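Side-chain contacts in endo-1,4-beta-xylanase (Pseudoalteromonas haloplanktis, PDB 1H12), which hydrolyses internal beta-1,4 linkages of xylan as a cold-adapted family 8 glycoside hydrolase, and may also act on beta-1,4-glucans: residues Ser35-Met40 with Thr85-Leu90; Asn39-Asn44 with Gln48-Tyr53; Leu99-Lys104 with Gly164-Tyr169; Glu147-Ala152 with Ile173-Thr178. All blocks are in the same frame, centred on the assembly; numbering follows the deposited sequence.

Contact 1 (Ser35-Met40 with Thr85-Leu90)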
loop_
_atom_site.group_PDB
_atom_site.type_symbol
_atom_site.label_atom_id
_atom_site.label_comp_id
_atom_site.label_asym_id
_atom_site.label_seq_id
_atom_site.Cartn_x
_atom_site.Cartn_y
_atom_site.Cartn_z
ATOM N N SER A 35 19.906 -4.855 0.637
ATOM C CA SER A 35 20.111 -5.256 -0.772
ATOM C C SER A 35 18.819 -5.180 -1.590
ATOM O O SER A 35 18.874 -4.929 -2.775
ATOM C CB SER A 35 20.698 -6.693 -0.850
ATOM O OG SER A 35 19.803 -7.647 -0.360
ATOM N N THR A 36 17.679 -5.418 -0.959
ATOM C CA THR A 36 16.396 -5.304 -1.637
ATOM C C THR A 36 16.264 -3.850 -2.150
ATOM O O THR A 36 15.927 -3.634 -3.318
ATOM C CB THR A 36 15.278 -5.687 -0.727
ATOM O OG1 THR A 36 15.389 -7.099 -0.357
ATOM C CG2 THR A 36 13.940 -5.504 -1.340
ATOM N N PHE A 37 16.494 -2.870 -1.289
ATOM C CA PHE A 37 16.394 -1.499 -1.722
ATOM C C PHE A 37 17.438 -1.216 -2.790
ATOM O O PHE A 37 17.133 -0.619 -3.840
ATOM C CB PHE A 37 16.558 -0.525 -0.540
ATOM C CG PHE A 37 16.344 0.901 -0.935
ATOM C CD1 PHE A 37 17.360 1.664 -1.486
ATOM C CD2 PHE A 37 15.104 1.490 -0.781
ATOM C CE1 PHE A 37 17.106 2.970 -1.926
ATOM C CE2 PHE A 37 14.850 2.770 -1.160
ATOM C CZ PHE A 37 15.853 3.526 -1.746
ATOM N N ASP A 38 18.664 -1.644 -2.582
ATOM C CA ASP A 38 19.726 -1.327 -3.534
ATOM C C ASP A 38 19.466 -1.875 -4.890
ATOM O O ASP A 38 19.794 -1.263 -5.898
ATOM C CB ASP A 38 21.056 -1.859 -3.024
ATOM C CG ASP A 38 21.596 -1.053 -1.827
ATOM O OD1 ASP A 38 21.038 0.013 -1.513
ATOM O OD2 ASP A 38 22.526 -1.563 -1.156
ATOM N N ASN A 39 18.886 -3.070 -4.947
ATOM C CA ASN A 39 18.602 -3.659 -6.251
ATOM C C ASN A 39 17.390 -3.039 -6.922
ATOM O O ASN A 39 17.346 -2.877 -8.140
ATOM C CB ASN A 39 18.356 -5.175 -6.110
ATOM C CG ASN A 39 19.580 -5.945 -5.720
ATOM O OD1 ASN A 39 20.670 -5.512 -5.960
ATOM N ND2 ASN A 39 19.356 -7.155 -5.103
ATOM N N MET A 40 16.370 -2.668 -6.128
ATOM C CA MET A 40 15.193 -1.999 -6.697
ATOM C C MET A 40 15.549 -0.601 -7.215
ATOM O O MET A 40 14.964 -0.138 -8.193
ATOM C CB MET A 40 14.099 -1.959 -5.663
ATOM C CG MET A 40 12.850 -1.188 -6.120
ATOM S SD MET A 40 11.560 -1.327 -4.867
ATOM C CE MET A 40 10.481 -0.015 -5.372
ATOM N N THR A 85 7.867 5.951 0.196
ATOM C CA THR A 85 7.719 5.400 1.521
ATOM C C THR A 85 8.912 4.509 1.876
ATOM O O THR A 85 9.482 4.599 2.954
ATOM C CB THR A 85 6.381 4.681 1.647
ATOM O OG1 THR A 85 5.321 5.596 1.407
ATOM C CG2 THR A 85 6.184 4.107 3.031
ATOM N N ALA A 86 9.292 3.640 0.947
ATOM C CA ALA A 86 10.442 2.808 1.186
ATOM C C ALA A 86 11.691 3.627 1.415
ATOM O O ALA A 86 12.506 3.348 2.313
ATOM C CB ALA A 86 10.636 1.845 0.009
ATOM N N ALA A 87 11.891 4.647 0.581
ATOM C CA ALA A 87 13.083 5.487 0.704
ATOM C C ALA A 87 13.163 6.165 2.066
ATOM O O ALA A 87 14.213 6.192 2.692
ATOM C CB ALA A 87 13.089 6.500 -0.458
ATOM N N VAL A 88 12.053 6.762 2.551
ATOM C CA VAL A 88 12.142 7.476 3.827
ATOM C C VAL A 88 12.431 6.504 4.958
ATOM O O VAL A 88 13.159 6.848 5.894
ATOM C CB VAL A 88 10.946 8.390 4.091
ATOM C CG1 VAL A 88 9.649 7.657 4.364
ATOM C CG2 VAL A 88 11.245 9.352 5.229
ATOM N N MET A 89 11.904 5.290 4.910
ATOM C CA MET A 89 12.160 4.335 5.980
ATOM C C MET A 89 13.634 3.948 6.076
ATOM O O MET A 89 14.112 3.606 7.167
ATOM C CB MET A 89 11.311 3.082 5.821
ATOM C CG MET A 89 9.797 3.319 5.968
ATOM S SD MET A 89 9.382 4.157 7.515
ATOM C CE MET A 89 7.739 4.656 7.100
ATOM N N LEU A 90 14.346 3.959 4.957
ATOM C CA LEU A 90 15.770 3.600 4.931
ATOM C C LEU A 90 16.684 4.801 4.855
ATOM O O LEU A 90 17.904 4.640 4.714
ATOM C CB LEU A 90 16.025 2.595 3.823
ATOM C CG LEU A 90 15.349 1.236 4.006
ATOM C CD1 LEU A 90 15.654 0.345 2.857
ATOM C CD2 LEU A 90 15.719 0.543 5.309
#
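Ala86 meets the ring of Phe37 chiefly through its backbone: Phe37 CE2 stands 4.2 Å from Ala86 C, while Ala86 CB is a little farther from the same ring carbon, at 4.5 Å. One residue on, the approach tightens. Phe37 CE2 comes to 3.7 Å from Ala87 CA and 4.2 Å from Ala87 CB, so a corner of the ring rests against the helix backbone where the side chains are no more than methyl groups. The ring reaches this position because CG of Phe37 lies anti to its own N (chi1 -175°), which carries it straight off helix 29-40. The two helices, 29-40 and 77-89, are consistent with the (alpha/alpha)6 barrel expected of glycoside hydrolase family 8, and the small alanines let the ring approach the backbone of helix 77-89. Beyond the last helical turn, Leu90 has left helical geometry, and its CB points toward Phe37. Its branch CD1 does the touching, 3.6 Å from Phe37 CB and 3.9 Å from Phe37 CD2, the two side chains running alongside each other and pointing opposite ways. Elsewhere Phe37 stacks on Phe41 and touches Glu95 of helix 93-107, while Ala86 and Leu90 meet Met387 and Leu391 of helix 379-392.

Contact 2 (Asn39-Asn44 with Gln48-Tyr53)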
loop_
_atom_site.group_PDB
_atom_site.type_symbol
_atom_site.label_atom_id
_atom_site.label_comp_id
_atom_site.label_asym_id
_atom_site.label_seq_id
_atom_site.Cartn_x
_atom_site.Cartn_y
_atom_site.Cartn_z
ATOM N N ASN A 39 18.886 -3.070 -4.947
ATOM C CA ASN A 39 18.602 -3.659 -6.251
ATOM C C ASN A 39 17.390 -3.039 -6.922
ATOM O O ASN A 39 17.346 -2.877 -8.140
ATOM C CB ASN A 39 18.356 -5.175 -6.110
ATOM C CG ASN A 39 19.580 -5.945 -5.720
ATOM O OD1 ASN A 39 20.670 -5.512 -5.960
ATOM N ND2 ASN A 39 19.356 -7.155 -5.103
ATOM N N MET A 40 16.370 -2.668 -6.128
ATOM C CA MET A 40 15.193 -1.999 -6.697
ATOM C C MET A 40 15.549 -0.601 -7.215
ATOM O O MET A 40 14.964 -0.138 -8.193
ATOM C CB MET A 40 14.099 -1.959 -5.663
ATOM C CG MET A 40 12.850 -1.188 -6.120
ATOM S SD MET A 40 11.560 -1.327 -4.867
ATOM C CE MET A 40 10.481 -0.015 -5.372
ATOM N N PHE A 41 16.475 0.079 -6.542
ATOM C CA PHE A 41 16.860 1.444 -6.824
ATOM C C PHE A 41 18.198 1.540 -7.585
ATOM O O PHE A 41 18.651 2.616 -7.834
ATOM C CB PHE A 41 16.846 2.286 -5.573
ATOM C CG PHE A 41 15.433 2.620 -5.098
ATOM C CD1 PHE A 41 14.673 1.674 -4.419
ATOM C CD2 PHE A 41 14.882 3.863 -5.323
ATOM C CE1 PHE A 41 13.417 1.981 -4.000
ATOM C CE2 PHE A 41 13.621 4.168 -4.891
ATOM C CZ PHE A 41 12.878 3.264 -4.255
ATOM N N GLY A 42 18.723 0.439 -8.034
ATOM C CA GLY A 42 19.996 0.419 -8.745
ATOM C C GLY A 42 19.762 0.264 -10.230
ATOM O O GLY A 42 18.738 -0.237 -10.684
ATOM N N TYR A 43 20.771 0.670 -11.012
ATOM C CA TYR A 43 20.627 0.684 -12.456
ATOM C C TYR A 43 21.044 -0.655 -13.048
ATOM O O TYR A 43 21.972 -0.738 -13.889
ATOM C CB TYR A 43 21.391 1.859 -13.069
ATOM C CG TYR A 43 20.875 3.247 -12.688
ATOM C CD1 TYR A 43 19.630 3.477 -12.172
ATOM C CD2 TYR A 43 21.645 4.317 -13.016
ATOM C CE1 TYR A 43 19.201 4.725 -11.837
ATOM C CE2 TYR A 43 21.239 5.615 -12.751
ATOM C CZ TYR A 43 19.970 5.795 -12.137
ATOM O OH TYR A 43 19.553 7.016 -11.831
ATOM N N ASN A 44 20.299 -1.688 -12.781
ATOM C CA ASN A 44 20.605 -3.066 -13.182
ATOM C C ASN A 44 19.652 -3.681 -14.170
ATOM O O ASN A 44 19.953 -4.750 -14.723
ATOM C CB ASN A 44 20.711 -3.967 -11.951
ATOM C CG ASN A 44 19.459 -3.892 -11.060
ATOM O OD1 ASN A 44 18.342 -4.253 -11.526
ATOM N ND2 ASN A 44 19.627 -3.409 -9.825
ATOM N N GLN A 48 15.413 -3.699 -10.894
ATOM C CA GLN A 48 15.232 -2.269 -10.908
ATOM C C GLN A 48 13.794 -1.863 -11.219
ATOM O O GLN A 48 13.192 -2.274 -12.225
ATOM C CB GLN A 48 16.160 -1.685 -11.972
ATOM C CG GLN A 48 16.036 -0.182 -12.146
ATOM C CD GLN A 48 16.951 0.375 -13.244
ATOM O OE1 GLN A 48 17.626 -0.403 -13.979
ATOM N NE2 GLN A 48 16.970 1.685 -13.374
ATOM N N LEU A 49 13.297 -0.917 -10.391
ATOM C CA LEU A 49 12.031 -0.242 -10.650
ATOM C C LEU A 49 12.177 1.301 -10.753
ATOM O O LEU A 49 11.240 1.960 -11.194
ATOM C CB LEU A 49 10.979 -0.583 -9.581
ATOM C CG LEU A 49 10.476 -2.010 -9.677
ATOM C CD1 LEU A 49 9.606 -2.360 -8.498
ATOM C CD2 LEU A 49 9.736 -2.233 -10.989
ATOM N N TYR A 50 13.290 1.827 -10.280
ATOM C CA TYR A 50 13.540 3.254 -10.168
ATOM C C TYR A 50 14.339 3.723 -11.375
ATOM O O TYR A 50 15.476 3.278 -11.558
ATOM C CB TYR A 50 14.329 3.465 -8.876
ATOM C CG TYR A 50 14.982 4.800 -8.594
ATOM C CD1 TYR A 50 16.381 4.956 -8.673
ATOM C CD2 TYR A 50 14.261 5.849 -8.071
ATOM C CE1 TYR A 50 16.985 6.106 -8.249
ATOM C CE2 TYR A 50 14.880 6.998 -7.655
ATOM C CZ TYR A 50 16.262 7.147 -7.761
ATOM O OH TYR A 50 16.857 8.318 -7.342
ATOM N N TYR A 51 13.751 4.579 -12.208
ATOM C CA TYR A 51 14.331 5.013 -13.461
ATOM C C TYR A 51 14.364 6.514 -13.571
ATOM O O TYR A 51 13.430 7.217 -13.170
ATOM C CB TYR A 51 13.498 4.466 -14.635
ATOM C CG TYR A 51 13.668 2.985 -14.841
ATOM C CD1 TYR A 51 12.978 2.065 -14.105
ATOM C CD2 TYR A 51 14.581 2.522 -15.809
ATOM C CE1 TYR A 51 13.177 0.713 -14.293
ATOM C CE2 TYR A 51 14.767 1.151 -15.978
ATOM C CZ TYR A 51 14.065 0.249 -15.220
ATOM O OH TYR A 51 14.242 -1.112 -15.369
ATOM N N PRO A 52 15.436 7.050 -14.148
ATOM C CA PRO A 52 15.491 8.488 -14.412
ATOM C C PRO A 52 14.624 8.893 -15.577
ATOM O O PRO A 52 14.443 8.151 -16.546
ATOM C CB PRO A 52 17.000 8.704 -14.732
ATOM C CG PRO A 52 17.432 7.434 -15.336
ATOM C CD PRO A 52 16.645 6.328 -14.608
ATOM N N TYR A 53 14.114 10.109 -15.485
ATOM C CA TYR A 53 13.378 10.786 -16.563
ATOM C C TYR A 53 14.183 12.016 -16.985
ATOM O O TYR A 53 14.535 12.856 -16.144
ATOM C CB TYR A 53 11.990 11.217 -16.087
ATOM C CG TYR A 53 11.204 11.970 -17.113
ATOM C CD1 TYR A 53 10.905 11.393 -18.342
ATOM C CD2 TYR A 53 10.819 13.252 -16.906
ATOM C CE1 TYR A 53 10.256 12.112 -19.311
ATOM C CE2 TYR A 53 10.130 13.990 -17.865
ATOM C CZ TYR A 53 9.874 13.403 -19.084
ATOM O OH TYR A 53 9.206 14.105 -20.116
#
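Phe41 and Tyr50 form the apolar centre, their rings inclined at 44° in an oblique pair. Phe41 CD2 lies over one face of the Tyr50 ring, 3.4 Å from Tyr50 CG. Beside them Met40 CG lies 4.0 Å from Leu49 CB. On the outer side, Tyr43 OH reaches Pro52 CD at 4.1 Å, and the ring edge faces Tyr50 O. Leu49 N donates to Met40 O over 2.9 Å where helix 29-40 ends. Gln48, its CG anti to N (chi1 177°), extends its amide beside Tyr43 (Gln48 NE2 to Tyr43 CD1, 3.4 Å); NE2 bonds Tyr50 O (2.8 Å) and OE1 accepts from Asn45 N. At the polar rim, Asn44 OD1 accepts from Gln48 N (3.0 Å) and from Thr46 N, while Asn44 ND2 donates to Asn39 O at 2.9 Å. Bonds at both ends thus fix this amide. The loop 41-49 leads from helix 29-40 into edge strand 50-55, paired with strand 58-66, while Phe41 and Tyr50 pack on Glu95 and Leu99 of helix 93-107.

Contact 3 (Leu99-Lys104 with Gly164-Tyr169)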
loop_
_atom_site.group_PDB
_atom_site.type_symbol
_atom_site.label_atom_id
_atom_site.label_comp_id
_atom_site.label_asym_id
_atom_site.label_seq_id
_atom_site.Cartn_x
_atom_site.Cartn_y
_atom_site.Cartn_z
ATOM N N LEU A 99 11.929 11.050 -6.658
ATOM C CA LEU A 99 10.575 10.569 -6.889
ATOM C C LEU A 99 9.546 11.653 -6.604
ATOM O O LEU A 99 8.568 11.803 -7.352
ATOM C CB LEU A 99 10.282 9.343 -5.999
ATOM C CG LEU A 99 11.042 8.064 -6.354
ATOM C CD1 LEU A 99 10.702 7.011 -5.314
ATOM C CD2 LEU A 99 10.705 7.556 -7.745
ATOM N N TRP A 100 9.692 12.394 -5.515
ATOM C CA TRP A 100 8.711 13.418 -5.165
ATOM C C TRP A 100 8.725 14.558 -6.196
ATOM O O TRP A 100 7.679 15.060 -6.595
ATOM C CB TRP A 100 8.926 13.930 -3.735
ATOM C CG TRP A 100 7.985 14.992 -3.317
ATOM C CD1 TRP A 100 8.324 16.190 -2.804
ATOM C CD2 TRP A 100 6.543 15.011 -3.448
ATOM N NE1 TRP A 100 7.210 16.961 -2.601
ATOM C CE2 TRP A 100 6.105 16.248 -2.988
ATOM C CE3 TRP A 100 5.562 14.103 -3.902
ATOM C CZ2 TRP A 100 4.762 16.628 -3.059
ATOM C CZ3 TRP A 100 4.252 14.471 -3.938
ATOM C CH2 TRP A 100 3.842 15.734 -3.533
ATOM N N ARG A 101 9.930 14.907 -6.690
ATOM C CA ARG A 101 10.002 15.935 -7.691
ATOM C C ARG A 101 9.182 15.562 -8.911
ATOM O O ARG A 101 8.483 16.393 -9.521
ATOM C CB ARG A 101 11.466 16.176 -8.090
ATOM C CG ARG A 101 11.704 17.492 -8.832
ATOM C CD ARG A 101 13.132 17.656 -9.374
ATOM N NE ARG A 101 14.097 17.437 -8.308
ATOM C CZ ARG A 101 14.828 16.338 -8.123
ATOM N NH1 ARG A 101 14.977 15.430 -9.077
ATOM N NH2 ARG A 101 15.465 16.171 -6.959
ATOM N N PHE A 102 9.283 14.291 -9.325
ATOM C CA PHE A 102 8.512 13.800 -10.466
ATOM C C PHE A 102 7.031 13.876 -10.211
ATOM O O PHE A 102 6.236 14.297 -11.058
ATOM C CB PHE A 102 8.918 12.354 -10.742
ATOM C CG PHE A 102 8.251 11.749 -11.956
ATOM C CD1 PHE A 102 6.960 11.202 -11.886
ATOM C CD2 PHE A 102 8.912 11.735 -13.168
ATOM C CE1 PHE A 102 6.368 10.703 -13.001
ATOM C CE2 PHE A 102 8.285 11.208 -14.292
ATOM C CZ PHE A 102 7.024 10.709 -14.198
ATOM N N ALA A 103 6.608 13.429 -9.047
ATOM C CA ALA A 103 5.174 13.388 -8.722
ATOM C C ALA A 103 4.598 14.808 -8.760
ATOM O O ALA A 103 3.546 15.037 -9.380
ATOM C CB ALA A 103 4.960 12.766 -7.349
ATOM N N LYS A 104 5.249 15.730 -8.073
ATOM C CA LYS A 104 4.733 17.056 -7.967
ATOM C C LYS A 104 4.690 17.775 -9.316
ATOM O O LYS A 104 3.766 18.532 -9.596
ATOM C CB LYS A 104 5.513 17.819 -6.876
ATOM C CG LYS A 104 4.979 19.100 -6.440
ATOM C CD LYS A 104 5.841 19.660 -5.202
ATOM C CE LYS A 104 5.292 20.955 -4.780
ATOM N NZ LYS A 104 6.159 21.474 -3.759
ATOM N N GLY A 164 15.622 22.125 2.783
ATOM C CA GLY A 164 16.277 21.700 1.547
ATOM C C GLY A 164 15.453 22.015 0.331
ATOM O O GLY A 164 14.714 22.984 0.252
ATOM N N GLU A 165 15.551 21.124 -0.671
ATOM C CA GLU A 165 14.786 21.292 -1.876
ATOM C C GLU A 165 13.293 21.448 -1.618
ATOM O O GLU A 165 12.642 22.252 -2.233
ATOM C CB GLU A 165 15.039 20.112 -2.826
ATOM C CG GLU A 165 14.238 20.215 -4.121
ATOM C CD GLU A 165 14.540 19.163 -5.192
ATOM O OE1 GLU A 165 15.222 18.162 -4.881
ATOM O OE2 GLU A 165 13.954 19.316 -6.309
ATOM N N PHE A 166 12.775 20.618 -0.710
ATOM C CA PHE A 166 11.352 20.577 -0.403
ATOM C C PHE A 166 11.043 20.983 0.998
ATOM O O PHE A 166 11.754 20.589 1.964
ATOM C CB PHE A 166 10.815 19.166 -0.631
ATOM C CG PHE A 166 10.938 18.732 -2.050
ATOM C CD1 PHE A 166 10.149 19.297 -3.008
ATOM C CD2 PHE A 166 11.807 17.749 -2.435
ATOM C CE1 PHE A 166 10.247 18.928 -4.319
ATOM C CE2 PHE A 166 11.922 17.376 -3.763
ATOM C CZ PHE A 166 11.153 17.939 -4.700
ATOM N N ASN A 167 9.927 21.690 1.128
ATOM C CA ASN A 167 9.273 21.847 2.441
ATOM C C ASN A 167 8.319 20.665 2.513
ATOM O O ASN A 167 7.163 20.750 2.106
ATOM C CB ASN A 167 8.557 23.180 2.554
ATOM C CG ASN A 167 8.084 23.437 3.940
ATOM O OD1 ASN A 167 7.645 22.556 4.634
ATOM N ND2 ASN A 167 8.185 24.689 4.360
ATOM N N TYR A 168 8.847 19.516 2.940
ATOM C CA TYR A 168 8.087 18.310 2.999
ATOM C C TYR A 168 6.819 18.493 3.789
ATOM O O TYR A 168 5.757 17.935 3.437
ATOM C CB TYR A 168 8.878 17.169 3.600
ATOM C CG TYR A 168 10.204 16.837 2.961
ATOM C CD1 TYR A 168 10.291 16.255 1.683
ATOM C CD2 TYR A 168 11.379 17.070 3.634
ATOM C CE1 TYR A 168 11.496 15.909 1.144
ATOM C CE2 TYR A 168 12.604 16.720 3.084
ATOM C CZ TYR A 168 12.664 16.156 1.838
ATOM O OH TYR A 168 13.902 15.842 1.305
ATOM N N TYR A 169 6.903 19.199 4.915
ATOM C CA TYR A 169 5.760 19.355 5.790
ATOM C C TYR A 169 4.646 20.098 5.080
ATOM O O TYR A 169 3.481 19.684 5.112
ATOM C CB TYR A 169 6.165 20.069 7.083
ATOM C CG TYR A 169 5.030 20.059 8.090
ATOM C CD1 TYR A 169 4.712 18.924 8.780
ATOM C CD2 TYR A 169 4.231 21.165 8.284
ATOM C CE1 TYR A 169 3.618 18.880 9.652
ATOM C CE2 TYR A 169 3.163 21.153 9.122
ATOM C CZ TYR A 169 2.858 19.995 9.826
ATOM O OH TYR A 169 1.748 19.998 10.663
#
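An aromatic pair, Trp100 with Phe166, and a salt bridge, Arg101 with Glu165, fasten helix 93-107 to the turn that leads into helix 168-182. The pair is T-shaped: the indole edge points at the Phe166 face, with the five-membered ring and the phenyl ring inclined at 63° and their centroids 4.5 Å apart. Trp100 CD1 sits over the centre of the Phe166 ring, and its nearest atom there is Phe166 CD1 at 3.6 Å. The opposite face of the same ring is covered by Glu165 CG, and Phe166 CZ abuts the helix at Arg101 CA, 3.8 Å away. The phenylalanine is thereby enclosed on several sides. Farther out, the guanidinium of Arg101 grips the Glu165 carboxylate side-on: Arg101 NE to Glu165 OE2 measures 2.7 Å and Arg101 NH2 to Glu165 OE1 2.9 Å. Both oxygens use their syn lone pairs and the two groups are almost coplanar, 3° apart. A bend at chi3 (-53°) turns the arginine toward this carboxylate. Arg101 NH1 is also held, by Asn98 OD1 and Lys60 O, and Trp100 NE1 bonds Asp171 OD2. Asn167, next after Phe166, is the N-cap of helix 168-182, its OD1 accepting from Asn170 N. A helix thus packs against the loop entering the next N-cap, apolar inside and ionic at the rim, and the two helices are consistent with the (alpha/alpha)6 barrel expected of family 8.

Contact 4 (Glu147-Ala152 with Ile173-Thr178)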
loop_
_atom_site.group_PDB
_atom_site.type_symbol
_atom_site.label_atom_id
_atom_site.label_comp_id
_atom_site.label_asym_id
_atom_site.label_seq_id
_atom_site.Cartn_x
_atom_site.Cartn_y
_atom_site.Cartn_z
ATOM N N GLU A 147 -2.707 8.993 -0.205
ATOM C CA GLU A 147 -2.515 8.611 1.179
ATOM C C GLU A 147 -1.053 8.329 1.505
ATOM O O GLU A 147 -0.518 8.805 2.516
ATOM C CB GLU A 147 -3.381 7.396 1.548
ATOM C CG GLU A 147 -4.865 7.650 1.462
ATOM C CD GLU A 147 -5.703 6.502 1.930
ATOM O OE1 GLU A 147 -5.406 5.352 1.413
ATOM O OE2 GLU A 147 -6.595 6.645 2.760
ATOM N N TYR A 148 -0.408 7.496 0.680
ATOM C CA TYR A 148 0.999 7.184 0.887
ATOM C C TYR A 148 1.883 8.402 0.666
ATOM O O TYR A 148 2.887 8.562 1.364
ATOM C CB TYR A 148 1.454 6.000 0.042
ATOM C CG TYR A 148 1.253 4.639 0.660
ATOM C CD1 TYR A 148 2.245 4.082 1.444
ATOM C CD2 TYR A 148 0.094 3.909 0.454
ATOM C CE1 TYR A 148 2.131 2.817 1.940
ATOM C CE2 TYR A 148 -0.050 2.636 1.001
ATOM C CZ TYR A 148 0.993 2.093 1.737
ATOM O OH TYR A 148 0.919 0.815 2.249
ATOM N N PHE A 149 1.564 9.285 -0.311
ATOM C CA PHE A 149 2.364 10.467 -0.471
ATOM C C PHE A 149 2.353 11.300 0.802
ATOM O O PHE A 149 3.393 11.786 1.262
ATOM C CB PHE A 149 1.876 11.376 -1.621
ATOM C CG PHE A 149 2.134 10.908 -3.045
ATOM C CD1 PHE A 149 3.377 10.432 -3.449
ATOM C CD2 PHE A 149 1.167 11.051 -4.017
ATOM C CE1 PHE A 149 3.620 10.108 -4.754
ATOM C CE2 PHE A 149 1.416 10.727 -5.337
ATOM C CZ PHE A 149 2.657 10.247 -5.700
ATOM N N ALA A 150 1.145 11.518 1.370
ATOM C CA ALA A 150 1.061 12.314 2.600
ATOM C C ALA A 150 1.853 11.684 3.723
ATOM O O ALA A 150 2.588 12.359 4.452
ATOM C CB ALA A 150 -0.387 12.470 3.003
ATOM N N PHE A 151 1.684 10.378 3.887
ATOM C CA PHE A 151 2.417 9.623 4.896
ATOM C C PHE A 151 3.934 9.799 4.711
ATOM O O PHE A 151 4.673 10.103 5.655
ATOM C CB PHE A 151 2.019 8.155 4.828
ATOM C CG PHE A 151 2.751 7.291 5.805
ATOM C CD1 PHE A 151 2.452 7.298 7.172
ATOM C CD2 PHE A 151 3.756 6.445 5.378
ATOM C CE1 PHE A 151 3.139 6.551 8.071
ATOM C CE2 PHE A 151 4.450 5.658 6.259
ATOM C CZ PHE A 151 4.150 5.714 7.625
ATOM N N ALA A 152 4.413 9.547 3.502
ATOM C CA ALA A 152 5.821 9.618 3.245
ATOM C C ALA A 152 6.395 11.007 3.462
ATOM O O ALA A 152 7.483 11.168 4.037
ATOM C CB ALA A 152 6.088 9.127 1.817
ATOM N N ILE A 173 0.866 18.651 4.257
ATOM C CA ILE A 173 -0.378 19.242 4.684
ATOM C C ILE A 173 -1.250 19.564 3.475
ATOM O O ILE A 173 -2.461 19.377 3.513
ATOM C CB ILE A 173 -0.169 20.468 5.593
ATOM C CG1 ILE A 173 0.616 20.038 6.855
ATOM C CG2 ILE A 173 -1.454 21.180 5.885
ATOM C CD1 ILE A 173 0.033 19.001 7.624
ATOM N N THR A 174 -0.647 20.029 2.376
ATOM C CA THR A 174 -1.368 20.239 1.155
ATOM C C THR A 174 -2.000 18.924 0.685
ATOM O O THR A 174 -3.173 18.897 0.279
ATOM C CB THR A 174 -0.429 20.806 0.093
ATOM O OG1 THR A 174 0.023 22.095 0.532
ATOM C CG2 THR A 174 -1.112 20.961 -1.254
ATOM N N MET A 175 -1.232 17.846 0.720
ATOM C CA MET A 175 -1.740 16.537 0.324
ATOM C C MET A 175 -2.896 16.090 1.212
ATOM O O MET A 175 -3.911 15.593 0.713
ATOM C CB MET A 175 -0.598 15.512 0.366
ATOM C CG MET A 175 -0.931 14.199 -0.294
ATOM S SD MET A 175 -1.114 14.268 -2.103
ATOM C CE MET A 175 0.563 14.749 -2.550
ATOM N N LEU A 176 -2.782 16.256 2.530
ATOM C CA LEU A 176 -3.885 15.894 3.444
ATOM C C LEU A 176 -5.142 16.706 3.121
ATOM O O LEU A 176 -6.249 16.170 3.143
ATOM C CB LEU A 176 -3.474 16.108 4.893
ATOM C CG LEU A 176 -2.431 15.162 5.437
ATOM C CD1 LEU A 176 -2.145 15.538 6.903
ATOM C CD2 LEU A 176 -2.881 13.715 5.378
ATOM N N ASN A 177 -4.942 17.999 2.847
ATOM C CA ASN A 177 -6.149 18.802 2.508
ATOM C C ASN A 177 -6.779 18.342 1.221
ATOM O O ASN A 177 -8.004 18.309 1.111
ATOM C CB ASN A 177 -5.723 20.270 2.414
ATOM C CG ASN A 177 -5.494 20.894 3.786
ATOM O OD1 ASN A 177 -5.820 20.344 4.787
ATOM N ND2 ASN A 177 -4.806 22.017 3.781
ATOM N N THR A 178 -5.946 17.956 0.236
ATOM C CA THR A 178 -6.474 17.380 -0.984
ATOM C C THR A 178 -7.263 16.108 -0.717
ATOM O O THR A 178 -8.335 15.892 -1.282
ATOM C CB THR A 178 -5.345 17.169 -1.987
ATOM O OG1 THR A 178 -4.882 18.467 -2.398
ATOM C CG2 THR A 178 -5.775 16.350 -3.194
#
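Met175 lies against Ala150 and Phe149 across two nearly antiparallel helix segments, whose axes approach to 8.7 Å with an angle of 152° between their directions. The backbones are nearest at these residues too, Ala150 CA and Met175 CA being 5.6 Å apart. The methionine chain can be followed outward. Its CB stands 4.0 Å from Ala150 CB, and CG moves slightly closer, to 3.8 Å from the same methyl. There the chain bends at both chi2 (69°) and chi3 (63°), so instead of running on past the alanine it folds over from Ala150 toward Phe149. Met175 SD comes to 4.2 Å from Phe149 CB, and the terminal methyl CE comes to 3.7 Å from that same Phe149 CB, with the ring approached obliquely. On the next residue, Leu176 CD2 also reaches the alanine methyl, 3.7 Å from Ala150 CB, so Met175 CG and Leu176 CD2 share it. Around this interface, Phe149 also packs on Tyr122 and on Ala103 of helix 93-107, while Ala150 and Leu176 both touch Phe212 of helix 206-215. All four touching residues are buried and the side-chain atoms that meet are all carbon or sulfur, which implies that van der Waals fit and exclusion of water, rather than directed polar bonds, hold helices 143-160 and 168-182 together here.

Overall arrangement
Contacts 1 and 2 both start from helix 29-40 and share Asn39 and Met40, with centres 11 Å apart. Contact 2 approaches the bound xylose: the Leu49 side chain is about 12 Å from it and packs on helix 379-392, which carries the pocket residue Asn382. Leu99 joins contact 2 to contact 3, its CD2 lying 4.0 Å from Tyr50 CD2. Contacts 3 and 4 use helix 168-182 in common, and Trp100 CH2 meets Met175 CE at 3.6 Å. Contact 1 reaches contact 4 as well, where Met89 CE is 3.5 Å from Phe151 CE2. Contacts 2 and 4 stay about 11 Å apart at their nearest atoms.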